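Local coordinates for uncharacterized protein (Acinetobacter baumannii, PDB 4PUX), which is of unknown function but folds as an antiparallel beta-barrel-like domain of the DUF3237 family, at residues 117-129 with 141-154. Residues are numbered along the deposited sequence; the frame is centred on the assembly and turned at random. Where two conformers were deposited one is given.
Sequences NYYFKITMQFETS and AVGSAMRLGKAVIY
The Phe120 ring takes Ala145 CB squarely over one face in a CH-pi contact, 3.5 Å from its centroid, while the backbone N of Arg147 lies at its edge and Val152 CG1 touches CE2 obliquely. The Tyr154 ring is used in the same two ways. Ile122 CD1 sits over the centre of one face, also a CH-pi contact, and the selenomethionine Met124 brings its CE to the edge, 3.5 Å from Tyr154 OH. In Ile122, chi1 of 57° sets CG1 between its backbone N and carbonyl carbon, close over Gly143, which has no side chain to obstruct it, and the extended chi2 carries CD1 on to the ring. Further along, Ala141 CB meets the edge of the Phe126 ring at CE1, 3.8 Å away.

Beneath these side chains, strands 118-127 and 141-147 pair antiparallel. Ile122 and Gly143 exchange two backbone hydrogen bonds, and Ala145 N gives a 2.9 Å bond to Phe120 O. The start of strand 151-159 returns by a hairpin, carrying Val152 and Tyr154 to the side where Phe120 and Ile122 lie. The chemistry is thus divided: main-chain bonds set the register of neighbouring barrel strands, methyl-on-ring contacts tie three successive strands together, and the buried Tyr154 hydroxyl is satisfied by Tyr79 OH.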
loop_
_atom_site.group_PDB
_atom_site.type_symbol
_atom_site.label_atom_id
_atom_site.label_comp_id
_atom_site.label_asym_id
_atom_site.label_seq_id
_atom_site.Cartn_x
_atom_site.Cartn_y
_atom_site.Cartn_z
ATOM N N ASN A 117 -1.158 3.722 -17.143
ATOM C CA ASN A 117 -0.236 3.831 -15.992
ATOM C C ASN A 117 -0.881 4.605 -14.865
ATOM O O ASN A 117 -1.699 5.514 -15.117
ATOM C CB ASN A 117 1.077 4.514 -16.403
ATOM C CG ASN A 117 1.866 3.712 -17.431
ATOM O OD1 ASN A 117 2.236 4.228 -18.496
ATOM N ND2 ASN A 117 2.131 2.451 -17.119
ATOM N N TYR A 118 -0.527 4.240 -13.629
ATOM C CA TYR A 118 -1.125 4.812 -12.432
ATOM C C TYR A 118 -0.078 5.307 -11.438
ATOM O O TYR A 118 0.997 4.721 -11.275
ATOM C CB TYR A 118 -2.001 3.770 -11.701
ATOM C CG TYR A 118 -3.222 3.334 -12.485
ATOM C CD1 TYR A 118 -3.109 2.387 -13.501
ATOM C CD2 TYR A 118 -4.484 3.893 -12.230
ATOM C CE1 TYR A 118 -4.216 2.009 -14.259
ATOM C CE2 TYR A 118 -5.626 3.502 -12.974
ATOM C CZ TYR A 118 -5.478 2.567 -13.988
ATOM O OH TYR A 118 -6.575 2.158 -14.743
ATOM N N TYR A 119 -0.435 6.394 -10.790
ATOM C CA TYR A 119 0.212 6.884 -9.573
ATOM C C TYR A 119 -0.380 6.073 -8.402
ATOM O O TYR A 119 -1.597 6.095 -8.219
ATOM C CB TYR A 119 -0.112 8.346 -9.353
ATOM C CG TYR A 119 0.605 8.927 -8.142
ATOM C CD1 TYR A 119 0.038 8.861 -6.842
ATOM C CD2 TYR A 119 1.857 9.531 -8.277
ATOM C CE1 TYR A 119 0.698 9.393 -5.738
ATOM C CE2 TYR A 119 2.523 10.097 -7.171
ATOM C CZ TYR A 119 1.945 9.992 -5.888
ATOM O OH TYR A 119 2.625 10.532 -4.785
ATOM N N PHE A 120 0.449 5.299 -7.690
ATOM C CA PHE A 120 -0.034 4.429 -6.588
ATOM C C PHE A 120 1.093 4.400 -5.555
ATOM O O PHE A 120 2.031 3.597 -5.649
ATOM C CB PHE A 120 -0.423 3.059 -7.150
ATOM C CG PHE A 120 -1.076 2.096 -6.170
ATOM C CD1 PHE A 120 -1.451 2.461 -4.868
ATOM C CD2 PHE A 120 -1.413 0.814 -6.629
ATOM C CE1 PHE A 120 -2.073 1.533 -4.029
ATOM C CE2 PHE A 120 -2.009 -0.105 -5.786
ATOM C CZ PHE A 120 -2.363 0.270 -4.500
ATOM N N LYS A 121 0.956 5.260 -4.553
ATOM C CA LYS A 121 1.957 5.491 -3.504
ATOM C C LYS A 121 1.280 5.455 -2.141
ATOM O O LYS A 121 0.133 5.894 -1.986
ATOM C CB LYS A 121 2.744 6.821 -3.700
ATOM C CG LYS A 121 3.362 7.038 -5.095
ATOM C CD LYS A 121 4.366 5.992 -5.414
ATOM C CE LYS A 121 5.445 6.424 -6.395
ATOM N NZ LYS A 121 5.058 6.144 -7.773
ATOM N N ILE A 122 2.005 4.916 -1.153
ATOM C CA ILE A 122 1.500 4.784 0.199
ATOM C C ILE A 122 2.512 5.227 1.270
ATOM O O ILE A 122 3.735 5.226 1.035
ATOM C CB ILE A 122 1.067 3.312 0.503
ATOM C CG1 ILE A 122 2.231 2.322 0.276
ATOM C CG2 ILE A 122 -0.126 2.928 -0.360
ATOM C CD1 ILE A 122 1.966 0.906 0.787
ATOM N N THR A 123 1.976 5.533 2.454
ATOM C CA THR A 123 2.744 5.643 3.715
ATOM C C THR A 123 2.432 4.418 4.582
ATOM O O THR A 123 1.347 3.803 4.433
ATOM C CB THR A 123 2.428 6.935 4.490
ATOM O OG1 THR A 123 1.049 6.948 4.881
ATOM C CG2 THR A 123 2.717 8.156 3.641
HETATM N N MSE A 124 3.362 4.070 5.457
HETATM C CA MSE A 124 3.286 2.844 6.235
HETATM C C MSE A 124 3.562 3.140 7.724
HETATM O O MSE A 124 4.522 3.824 8.038
HETATM C CB MSE A 124 4.340 1.828 5.720
HETATM C CG MSE A 124 4.242 1.534 4.238
HETATM SE SE MSE A 124 5.656 0.384 3.585
HETATM C CE MSE A 124 5.185 -1.315 4.369
ATOM N N GLN A 125 2.785 2.496 8.610
ATOM C CA GLN A 125 2.932 2.606 10.066
ATOM C C GLN A 125 2.936 1.199 10.664
ATOM O O GLN A 125 2.036 0.377 10.346
ATOM C CB GLN A 125 1.768 3.401 10.650
ATOM C CG GLN A 125 1.833 3.591 12.130
ATOM C CD GLN A 125 0.697 4.446 12.647
ATOM O OE1 GLN A 125 -0.112 5.016 11.881
ATOM N NE2 GLN A 125 0.628 4.551 13.929
ATOM N N PHE A 126 3.935 0.908 11.467
ATOM C CA PHE A 126 4.144 -0.428 12.063
ATOM C C PHE A 126 3.966 -0.440 13.573
ATOM O O PHE A 126 4.350 0.514 14.246
ATOM C CB PHE A 126 5.554 -0.896 11.772
ATOM C CG PHE A 126 5.954 -0.878 10.319
ATOM C CD1 PHE A 126 6.576 0.252 9.761
ATOM C CD2 PHE A 126 5.780 -2.015 9.510
ATOM C CE1 PHE A 126 7.030 0.227 8.415
ATOM C CE2 PHE A 126 6.209 -2.029 8.179
ATOM C CZ PHE A 126 6.806 -0.878 7.619
ATOM N N GLU A 127 3.604 -1.609 14.134
ATOM C CA GLU A 127 3.529 -1.827 15.590
ATOM C C GLU A 127 3.958 -3.247 15.894
ATOM O O GLU A 127 3.337 -4.183 15.397
ATOM C CB GLU A 127 2.145 -1.671 16.205
ATOM C CG GLU A 127 1.654 -0.353 16.469
ATOM C CD GLU A 127 0.359 -0.358 17.344
ATOM O OE1 GLU A 127 0.133 -1.267 18.250
ATOM O OE2 GLU A 127 -0.357 0.634 17.191
ATOM N N THR A 128 5.004 -3.378 16.699
ATOM C CA THR A 128 5.484 -4.689 17.155
ATOM C C THR A 128 6.119 -4.570 18.538
ATOM O O THR A 128 6.650 -3.519 18.918
ATOM C CB THR A 128 6.478 -5.289 16.116
ATOM O OG1 THR A 128 6.855 -6.624 16.468
ATOM C CG2 THR A 128 7.764 -4.403 16.007
ATOM N N SER A 129 6.120 -5.699 19.280
ATOM C CA SER A 129 6.838 -5.762 20.553
ATOM C C SER A 129 8.190 -6.504 20.431
ATOM O O SER A 129 8.948 -6.532 21.403
ATOM C CB SER A 129 5.995 -6.479 21.623
ATOM O OG SER A 129 5.805 -7.847 21.319
ATOM N N ALA A 141 8.007 5.398 6.824
ATOM C CA ALA A 141 8.176 4.500 5.678
ATOM C C ALA A 141 7.127 4.739 4.607
ATOM O O ALA A 141 6.034 5.218 4.895
ATOM C CB ALA A 141 8.132 3.032 6.163
ATOM N N VAL A 142 7.497 4.432 3.353
ATOM C CA VAL A 142 6.686 4.660 2.177
ATOM C C VAL A 142 6.791 3.483 1.202
ATOM O O VAL A 142 7.688 2.661 1.291
ATOM C CB VAL A 142 7.086 5.949 1.427
ATOM C CG1 VAL A 142 6.859 7.162 2.330
ATOM C CG2 VAL A 142 8.535 5.894 0.960
ATOM N N GLY A 143 5.823 3.376 0.328
ATOM C CA GLY A 143 5.775 2.339 -0.695
ATOM C C GLY A 143 5.388 2.832 -2.069
ATOM O O GLY A 143 4.624 3.788 -2.204
ATOM N N SER A 144 5.917 2.161 -3.092
ATOM C CA SER A 144 5.552 2.377 -4.497
ATOM C C SER A 144 4.910 1.101 -4.995
ATOM O O SER A 144 5.541 0.035 -4.955
ATOM C CB SER A 144 6.783 2.689 -5.327
ATOM O OG SER A 144 6.460 2.863 -6.694
ATOM N N ALA A 145 3.648 1.188 -5.367
ATOM C CA ALA A 145 2.763 0.022 -5.580
ATOM C C ALA A 145 2.238 -0.113 -7.009
ATOM O O ALA A 145 2.194 0.873 -7.770
ATOM C CB ALA A 145 1.567 0.121 -4.605
HETATM N N MSE A 146 1.762 -1.303 -7.322
HETATM C CA MSE A 146 1.080 -1.604 -8.563
HETATM C C MSE A 146 0.020 -2.701 -8.352
HETATM O O MSE A 146 0.282 -3.727 -7.685
HETATM C CB MSE A 146 2.107 -2.017 -9.626
HETATM C CG MSE A 146 1.528 -2.262 -11.011
HETATM SE SE MSE A 146 2.819 -2.869 -12.260
HETATM C CE MSE A 146 3.913 -1.237 -12.316
ATOM N N ARG A 147 -1.179 -2.491 -8.876
ATOM C CA ARG A 147 -2.205 -3.545 -8.937
ATOM C C ARG A 147 -1.846 -4.625 -9.980
ATOM O O ARG A 147 -1.339 -4.305 -11.076
ATOM C CB ARG A 147 -3.530 -2.956 -9.392
ATOM C CG ARG A 147 -4.484 -2.506 -8.350
ATOM C CD ARG A 147 -5.767 -2.266 -9.157
ATOM N NE ARG A 147 -7.050 -2.345 -8.495
ATOM C CZ ARG A 147 -8.191 -2.059 -9.130
ATOM N NH1 ARG A 147 -8.149 -1.665 -10.395
ATOM N NH2 ARG A 147 -9.358 -2.147 -8.510
ATOM N N LEU A 148 -2.067 -5.905 -9.633
ATOM C CA LEU A 148 -1.919 -6.999 -10.608
ATOM C C LEU A 148 -3.102 -7.967 -10.362
ATOM O O LEU A 148 -2.988 -8.921 -9.603
ATOM C CB LEU A 148 -0.553 -7.705 -10.442
ATOM C CG LEU A 148 -0.228 -8.715 -11.538
ATOM C CD1 LEU A 148 0.083 -7.953 -12.851
ATOM C CD2 LEU A 148 0.938 -9.618 -11.137
ATOM N N GLY A 149 -4.238 -7.665 -10.981
ATOM C CA GLY A 149 -5.479 -8.380 -10.715
ATOM C C GLY A 149 -5.827 -8.281 -9.253
ATOM O O GLY A 149 -5.726 -7.204 -8.678
ATOM N N LYS A 150 -6.161 -9.424 -8.636
ATOM C CA LYS A 150 -6.541 -9.479 -7.216
ATOM C C LYS A 150 -5.298 -9.599 -6.320
ATOM O O LYS A 150 -5.146 -10.537 -5.512
ATOM C CB LYS A 150 -7.520 -10.620 -6.972
ATOM C CG LYS A 150 -8.887 -10.378 -7.607
ATOM C CD LYS A 150 -9.814 -11.587 -7.356
ATOM C CE LYS A 150 -10.938 -11.660 -8.367
ATOM N NZ LYS A 150 -11.805 -10.485 -8.317
ATOM N N ALA A 151 -4.390 -8.664 -6.530
ATOM C CA ALA A 151 -3.112 -8.567 -5.797
ATOM C C ALA A 151 -2.569 -7.161 -5.937
ATOM O O ALA A 151 -2.906 -6.432 -6.872
ATOM C CB ALA A 151 -2.076 -9.565 -6.356
ATOM N N VAL A 152 -1.809 -6.736 -4.937
ATOM C CA VAL A 152 -1.007 -5.514 -5.000
ATOM C C VAL A 152 0.455 -5.875 -4.679
ATOM O O VAL A 152 0.744 -6.572 -3.688
ATOM C CB VAL A 152 -1.502 -4.450 -3.990
ATOM C CG1 VAL A 152 -0.549 -3.232 -3.949
ATOM C CG2 VAL A 152 -2.907 -4.009 -4.354
ATOM N N ILE A 153 1.354 -5.445 -5.540
ATOM C CA ILE A 153 2.800 -5.599 -5.358
ATOM C C ILE A 153 3.374 -4.224 -5.047
ATOM O O ILE A 153 3.055 -3.242 -5.752
ATOM C CB ILE A 153 3.500 -6.069 -6.679
ATOM C CG1 ILE A 153 2.790 -7.284 -7.287
ATOM C CG2 ILE A 153 5.007 -6.338 -6.437
ATOM C CD1 ILE A 153 2.811 -8.487 -6.442
ATOM N N TYR A 154 4.211 -4.110 -4.027
ATOM C CA TYR A 154 4.872 -2.830 -3.752
ATOM C C TYR A 154 6.249 -2.966 -3.147
ATOM O O TYR A 154 6.561 -3.965 -2.475
ATOM C CB TYR A 154 3.979 -1.928 -2.889
ATOM C CG TYR A 154 3.691 -2.343 -1.424
ATOM C CD1 TYR A 154 4.579 -1.975 -0.366
ATOM C CD2 TYR A 154 2.512 -2.965 -1.082
ATOM C CE1 TYR A 154 4.288 -2.222 0.969
ATOM C CE2 TYR A 154 2.201 -3.231 0.233
ATOM C CZ TYR A 154 3.082 -2.849 1.267
ATOM O OH TYR A 154 2.744 -3.133 2.582
HETATM O O HOH W 1 1.631 1.675 -10.449
HETATM O O HOH W 2 5.294 6.553 7.770
#